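Local coordinates for protein KLLA0B12012p (Kluyveromyces lactis, PDB 6Y3P) that probably binds ATP through an ATP-grasp domain of the tubulin-tyrosine ligase family, the C-terminal part of Pby1, a direct partner of the mRNA decapping enzyme Dcp2, at residues 220-234 against 361-374. Sequence-based numbering, arbitrary orientation.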
loop_
_atom_site.group_PDB
_atom_site.type_symbol
_atom_site.label_atom_id
_atom_site.label_comp_id
_atom_site.label_asym_id
_atom_site.label_seq_id
_atom_site.Cartn_x
_atom_site.Cartn_y
_atom_site.Cartn_z
ATOM N N TYR A 220 4.167 0.831 6.930
ATOM C CA TYR A 220 5.400 0.835 6.120
ATOM C C TYR A 220 5.994 -0.559 6.091
ATOM O O TYR A 220 6.206 -1.168 7.135
ATOM C CB TYR A 220 6.425 1.856 6.604
ATOM C CG TYR A 220 5.868 3.258 6.547
ATOM C CD1 TYR A 220 5.609 3.876 5.324
ATOM C CD2 TYR A 220 5.549 3.950 7.713
ATOM C CE1 TYR A 220 5.064 5.158 5.262
ATOM C CE2 TYR A 220 5.012 5.239 7.666
ATOM C CZ TYR A 220 4.787 5.845 6.435
ATOM O OH TYR A 220 4.265 7.105 6.357
ATOM N N VAL A 221 6.202 -1.078 4.889
ATOM C CA VAL A 221 6.702 -2.414 4.641
ATOM C C VAL A 221 8.003 -2.284 3.873
ATOM O O VAL A 221 8.015 -1.655 2.822
ATOM C CB VAL A 221 5.652 -3.246 3.873
ATOM C CG1 VAL A 221 6.183 -4.646 3.550
ATOM C CG2 VAL A 221 4.343 -3.332 4.648
ATOM N N THR A 222 9.101 -2.856 4.397
ATOM C CA THR A 222 10.397 -2.794 3.728
ATOM C C THR A 222 10.765 -4.146 3.183
ATOM O O THR A 222 10.805 -5.125 3.916
ATOM C CB THR A 222 11.509 -2.192 4.637
ATOM O OG1 THR A 222 11.061 -0.966 5.197
ATOM C CG2 THR A 222 12.820 -1.950 3.896
ATOM N N CYS A 223 11.006 -4.199 1.889
ATOM C CA CYS A 223 11.532 -5.374 1.205
ATOM C C CYS A 223 12.989 -5.158 1.107
ATOM O O CYS A 223 13.400 -4.085 0.702
ATOM C CB CYS A 223 10.926 -5.534 -0.183
ATOM S SG CYS A 223 9.285 -6.248 -0.158
ATOM N N SER A 224 13.764 -6.169 1.423
ATOM C CA SER A 224 15.217 -6.105 1.335
ATOM C C SER A 224 15.782 -7.309 0.552
ATOM O O SER A 224 15.514 -8.450 0.918
ATOM C CB SER A 224 15.826 -6.041 2.731
ATOM O OG SER A 224 17.234 -5.958 2.604
ATOM N N GLY A 225 16.537 -7.021 -0.510
ATOM C CA GLY A 225 17.205 -8.000 -1.367
ATOM C C GLY A 225 16.284 -9.021 -2.005
ATOM O O GLY A 225 15.154 -8.686 -2.368
ATOM N N ASP A 226 16.767 -10.298 -2.116
ATOM C CA ASP A 226 16.003 -11.409 -2.680
ATOM C C ASP A 226 15.906 -12.626 -1.722
ATOM O O ASP A 226 16.647 -13.592 -1.880
ATOM C CB ASP A 226 16.537 -11.807 -4.071
ATOM C CG ASP A 226 15.706 -12.815 -4.862
ATOM O OD1 ASP A 226 14.889 -13.553 -4.238
ATOM O OD2 ASP A 226 15.934 -12.935 -6.090
ATOM N N LEU A 227 14.934 -12.653 -0.797
ATOM C CA LEU A 227 13.988 -11.603 -0.452
ATOM C C LEU A 227 13.681 -11.712 1.016
ATOM O O LEU A 227 13.379 -12.803 1.506
ATOM C CB LEU A 227 12.671 -11.744 -1.254
ATOM C CG LEU A 227 11.498 -10.793 -0.875
ATOM C CD1 LEU A 227 11.668 -9.405 -1.509
ATOM C CD2 LEU A 227 10.171 -11.377 -1.305
ATOM N N GLN A 228 13.689 -10.571 1.705
ATOM C CA GLN A 228 13.253 -10.460 3.087
ATOM C C GLN A 228 12.201 -9.390 3.135
ATOM O O GLN A 228 12.348 -8.347 2.490
ATOM C CB GLN A 228 14.399 -10.109 4.006
ATOM C CG GLN A 228 15.200 -11.328 4.440
ATOM C CD GLN A 228 16.422 -10.877 5.173
ATOM O OE1 GLN A 228 17.305 -10.238 4.593
ATOM N NE2 GLN A 228 16.449 -11.100 6.483
ATOM N N VAL A 229 11.105 -9.664 3.849
ATOM C CA VAL A 229 9.992 -8.727 3.983
ATOM C C VAL A 229 9.857 -8.341 5.440
ATOM O O VAL A 229 9.764 -9.209 6.304
ATOM C CB VAL A 229 8.656 -9.205 3.369
ATOM C CG1 VAL A 229 7.633 -8.063 3.378
ATOM C CG2 VAL A 229 8.845 -9.749 1.948
ATOM N N PHE A 230 9.903 -7.031 5.706
ATOM C CA PHE A 230 9.868 -6.491 7.043
ATOM C C PHE A 230 8.713 -5.540 7.197
ATOM O O PHE A 230 8.573 -4.584 6.428
ATOM C CB PHE A 230 11.173 -5.759 7.350
ATOM C CG PHE A 230 12.406 -6.622 7.327
ATOM C CD1 PHE A 230 12.813 -7.311 8.462
ATOM C CD2 PHE A 230 13.176 -6.730 6.176
ATOM C CE1 PHE A 230 13.958 -8.097 8.446
ATOM C CE2 PHE A 230 14.326 -7.508 6.165
ATOM C CZ PHE A 230 14.705 -8.193 7.297
ATOM N N VAL A 231 7.868 -5.814 8.182
ATOM C CA VAL A 231 6.741 -4.949 8.497
ATOM C C VAL A 231 7.139 -4.107 9.710
ATOM O O VAL A 231 7.666 -4.621 10.693
ATOM C CB VAL A 231 5.444 -5.759 8.717
ATOM C CG1 VAL A 231 4.324 -4.887 9.263
ATOM C CG2 VAL A 231 5.000 -6.456 7.433
ATOM N N TYR A 232 6.940 -2.803 9.599
ATOM C CA TYR A 232 7.183 -1.837 10.660
ATOM C C TYR A 232 5.897 -1.763 11.524
ATOM O O TYR A 232 4.837 -1.358 11.032
ATOM C CB TYR A 232 7.558 -0.466 10.058
ATOM C CG TYR A 232 7.996 0.532 11.102
ATOM C CD1 TYR A 232 8.908 0.178 12.100
ATOM C CD2 TYR A 232 7.516 1.832 11.090
ATOM C CE1 TYR A 232 9.302 1.090 13.079
ATOM C CE2 TYR A 232 7.912 2.758 12.057
ATOM C CZ TYR A 232 8.807 2.380 13.047
ATOM O OH TYR A 232 9.211 3.296 13.979
ATOM N N ASP A 233 5.994 -2.216 12.786
ATOM C CA ASP A 233 4.865 -2.312 13.722
ATOM C C ASP A 233 4.361 -0.991 14.304
ATOM O O ASP A 233 3.343 -1.008 14.979
ATOM C CB ASP A 233 5.157 -3.307 14.864
ATOM C CG ASP A 233 4.789 -4.737 14.500
ATOM O OD1 ASP A 233 4.233 -4.947 13.392
ATOM O OD2 ASP A 233 5.057 -5.644 15.318
ATOM N N ARG A 234 5.043 0.128 14.052
ATOM C CA ARG A 234 4.574 1.433 14.506
ATOM C C ARG A 234 3.830 2.001 13.298
ATOM O O ARG A 234 4.442 2.554 12.380
ATOM C CB ARG A 234 5.744 2.311 14.952
ATOM C CG ARG A 234 6.532 1.710 16.145
ATOM C CD ARG A 234 7.497 2.719 16.774
ATOM N NE ARG A 234 6.791 3.894 17.297
ATOM C CZ ARG A 234 7.368 5.041 17.624
ATOM N NH1 ARG A 234 8.685 5.185 17.515
ATOM N NH2 ARG A 234 6.637 6.052 18.080
ATOM N N ASN A 361 9.524 10.750 15.787
ATOM C CA ASN A 361 10.143 9.656 16.538
ATOM C C ASN A 361 9.852 8.349 15.787
ATOM O O ASN A 361 10.754 7.526 15.583
ATOM C CB ASN A 361 9.540 9.592 17.952
ATOM C CG ASN A 361 10.164 8.565 18.888
ATOM O OD1 ASN A 361 10.002 7.347 18.737
ATOM N ND2 ASN A 361 10.813 9.038 19.937
ATOM N N LEU A 362 8.600 8.199 15.338
ATOM C CA LEU A 362 8.139 7.046 14.579
ATOM C C LEU A 362 8.961 6.865 13.285
ATOM O O LEU A 362 9.370 5.744 12.990
ATOM C CB LEU A 362 6.626 7.187 14.279
ATOM C CG LEU A 362 5.940 5.978 13.655
ATOM C CD1 LEU A 362 4.507 5.857 14.116
ATOM C CD2 LEU A 362 6.031 6.007 12.123
ATOM N N ILE A 363 9.208 7.971 12.540
ATOM C CA ILE A 363 9.935 7.956 11.267
ATOM C C ILE A 363 11.449 7.761 11.513
ATOM O O ILE A 363 12.098 7.064 10.722
ATOM C CB ILE A 363 9.549 9.200 10.400
ATOM C CG1 ILE A 363 8.090 9.111 9.897
ATOM C CG2 ILE A 363 10.514 9.502 9.249
ATOM C CD1 ILE A 363 7.759 7.949 8.904
ATOM N N ASP A 364 11.988 8.320 12.643
ATOM C CA ASP A 364 13.401 8.174 13.042
ATOM C C ASP A 364 13.751 6.712 13.322
ATOM O O ASP A 364 14.817 6.248 12.935
ATOM C CB ASP A 364 13.693 8.996 14.301
ATOM C CG ASP A 364 13.933 10.473 14.092
ATOM O OD1 ASP A 364 13.842 10.932 12.932
ATOM O OD2 ASP A 364 14.228 11.173 15.091
ATOM N N GLU A 365 12.850 5.993 13.986
ATOM C CA GLU A 365 13.037 4.594 14.340
ATOM C C GLU A 365 12.881 3.721 13.100
ATOM O O GLU A 365 13.513 2.668 13.019
ATOM C CB GLU A 365 12.030 4.197 15.430
ATOM C CG GLU A 365 12.217 2.773 15.924
ATOM C CD GLU A 365 11.176 2.235 16.879
ATOM O OE1 GLU A 365 10.614 3.031 17.666
ATOM O OE2 GLU A 365 10.964 1.002 16.874
ATOM N N LEU A 366 12.054 4.164 12.130
ATOM C CA LEU A 366 11.850 3.428 10.893
ATOM C C LEU A 366 13.150 3.377 10.093
ATOM O O LEU A 366 13.576 2.280 9.710
ATOM C CB LEU A 366 10.696 4.028 10.052
ATOM C CG LEU A 366 10.638 3.682 8.533
ATOM C CD1 LEU A 366 10.393 2.201 8.279
ATOM C CD2 LEU A 366 9.610 4.520 7.826
ATOM N N PHE A 367 13.768 4.556 9.840
ATOM C CA PHE A 367 14.993 4.674 9.039
ATOM C C PHE A 367 16.198 4.136 9.778
ATOM O O PHE A 367 17.083 3.609 9.130
ATOM C CB PHE A 367 15.194 6.088 8.482
ATOM C CG PHE A 367 14.146 6.362 7.433
ATOM C CD1 PHE A 367 14.254 5.816 6.157
ATOM C CD2 PHE A 367 12.994 7.079 7.746
ATOM C CE1 PHE A 367 13.247 6.013 5.206
ATOM C CE2 PHE A 367 11.977 7.261 6.798
ATOM C CZ PHE A 367 12.126 6.754 5.527
ATOM N N ASP A 368 16.159 4.114 11.116
ATOM C CA ASP A 368 17.180 3.489 11.945
ATOM C C ASP A 368 17.214 1.968 11.670
ATOM O O ASP A 368 18.281 1.414 11.430
ATOM C CB ASP A 368 16.889 3.760 13.426
ATOM C CG ASP A 368 18.114 3.543 14.277
ATOM O OD1 ASP A 368 19.033 4.408 14.231
ATOM O OD2 ASP A 368 18.222 2.454 14.894
ATOM N N ASP A 369 16.027 1.320 11.634
ATOM C CA ASP A 369 15.859 -0.105 11.381
ATOM C C ASP A 369 16.220 -0.488 9.973
ATOM O O ASP A 369 16.876 -1.511 9.782
ATOM C CB ASP A 369 14.429 -0.539 11.698
ATOM C CG ASP A 369 14.037 -0.409 13.168
ATOM O OD1 ASP A 369 14.946 -0.434 14.034
ATOM O OD2 ASP A 369 12.815 -0.292 13.452
ATOM N N VAL A 370 15.821 0.343 8.983
ATOM C CA VAL A 370 16.087 0.107 7.566
ATOM C C VAL A 370 17.590 0.087 7.330
ATOM O O VAL A 370 18.105 -0.859 6.744
ATOM C CB VAL A 370 15.345 1.129 6.651
ATOM C CG1 VAL A 370 15.865 1.075 5.213
ATOM C CG2 VAL A 370 13.836 0.892 6.682
ATOM N N VAL A 371 18.292 1.095 7.849
ATOM C CA VAL A 371 19.742 1.202 7.716
ATOM C C VAL A 371 20.484 0.102 8.514
ATOM O O VAL A 371 21.341 -0.564 7.942
ATOM C CB VAL A 371 20.223 2.636 8.046
ATOM C CG1 VAL A 371 21.741 2.728 8.087
ATOM C CG2 VAL A 371 19.644 3.646 7.048
ATOM N N SER A 372 20.122 -0.124 9.791
ATOM C CA SER A 372 20.798 -1.110 10.641
ATOM C C SER A 372 20.554 -2.584 10.279
ATOM O O SER A 372 21.361 -3.436 10.685
ATOM C CB SER A 372 20.450 -0.879 12.108
ATOM O OG SER A 372 19.066 -1.074 12.366
ATOM N N ILE A 373 19.435 -2.895 9.560
ATOM C CA ILE A 373 19.054 -4.283 9.242
ATOM C C ILE A 373 19.172 -4.619 7.749
ATOM O O ILE A 373 19.595 -5.724 7.395
ATOM C CB ILE A 373 17.627 -4.583 9.823
ATOM C CG1 ILE A 373 17.660 -4.502 11.371
ATOM C CG2 ILE A 373 17.050 -5.947 9.331
ATOM C CD1 ILE A 373 16.342 -4.338 12.049
ATOM N N CYS A 374 18.774 -3.688 6.886
ATOM C CA CYS A 374 18.776 -3.905 5.436
ATOM C C CYS A 374 20.019 -3.343 4.727
ATOM O O CYS A 374 20.563 -4.001 3.829
ATOM C CB CYS A 374 17.487 -3.358 4.824
ATOM S SG CYS A 374 15.963 -3.946 5.623
HETATM O O HOH W 1 19.869 -6.406 2.704
#
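The Tyr232 ring has Leu366 CB on one face, a CH-pi contact 4.0 Å from CB to the ring centroid and 24° off the normal, and the backbone nitrogen Arg234 N, two residues further along the chain, over the opposite face; Leu362 CD2 lies in plane at its edge. With CG opposite the backbone N (chi1 -173°), the ring projects its hydroxyl to the helix, where Tyr232 OH donates to a lone pair of Leu362 O at 2.6 Å. Leu362 O thus accepts two hydrogen bonds, the other from Leu366 N. A phenylalanine here lacks the hydroxyl and would probably leave Leu362 O with its helical donor but no partner from the strand. The Arg234 guanidinium rests one face on Leu362 CA, while NH1 donates to Asn361 OD1 at 2.8 Å, close to the guanidinium plane and in the amide carbonyl plane. NH1 also forms a salt bridge with Glu365 OE1 at 2.9 Å, meeting that oxygen from above the carboxylate plane; NE turns to Glu281. Here, in the ATP-grasp fold, helix 357-375 illustrates helix-on-sheet packing: it runs nearly along the hairpin of strands 215-224 and 228-239, whose alternate side chains (Tyr220, Thr222, Ser224; Phe230, Tyr232) turn to it, while the sheet's other face meets helix 290-313. Toward the turn, Cys374 SG sits obliquely 4.5 Å from the Phe230 ring centroid, and Ile373 CG2 touches Phe230 CZ at 3.8 Å. Beyond them, one water joins Ser224 OG to Cys374 O.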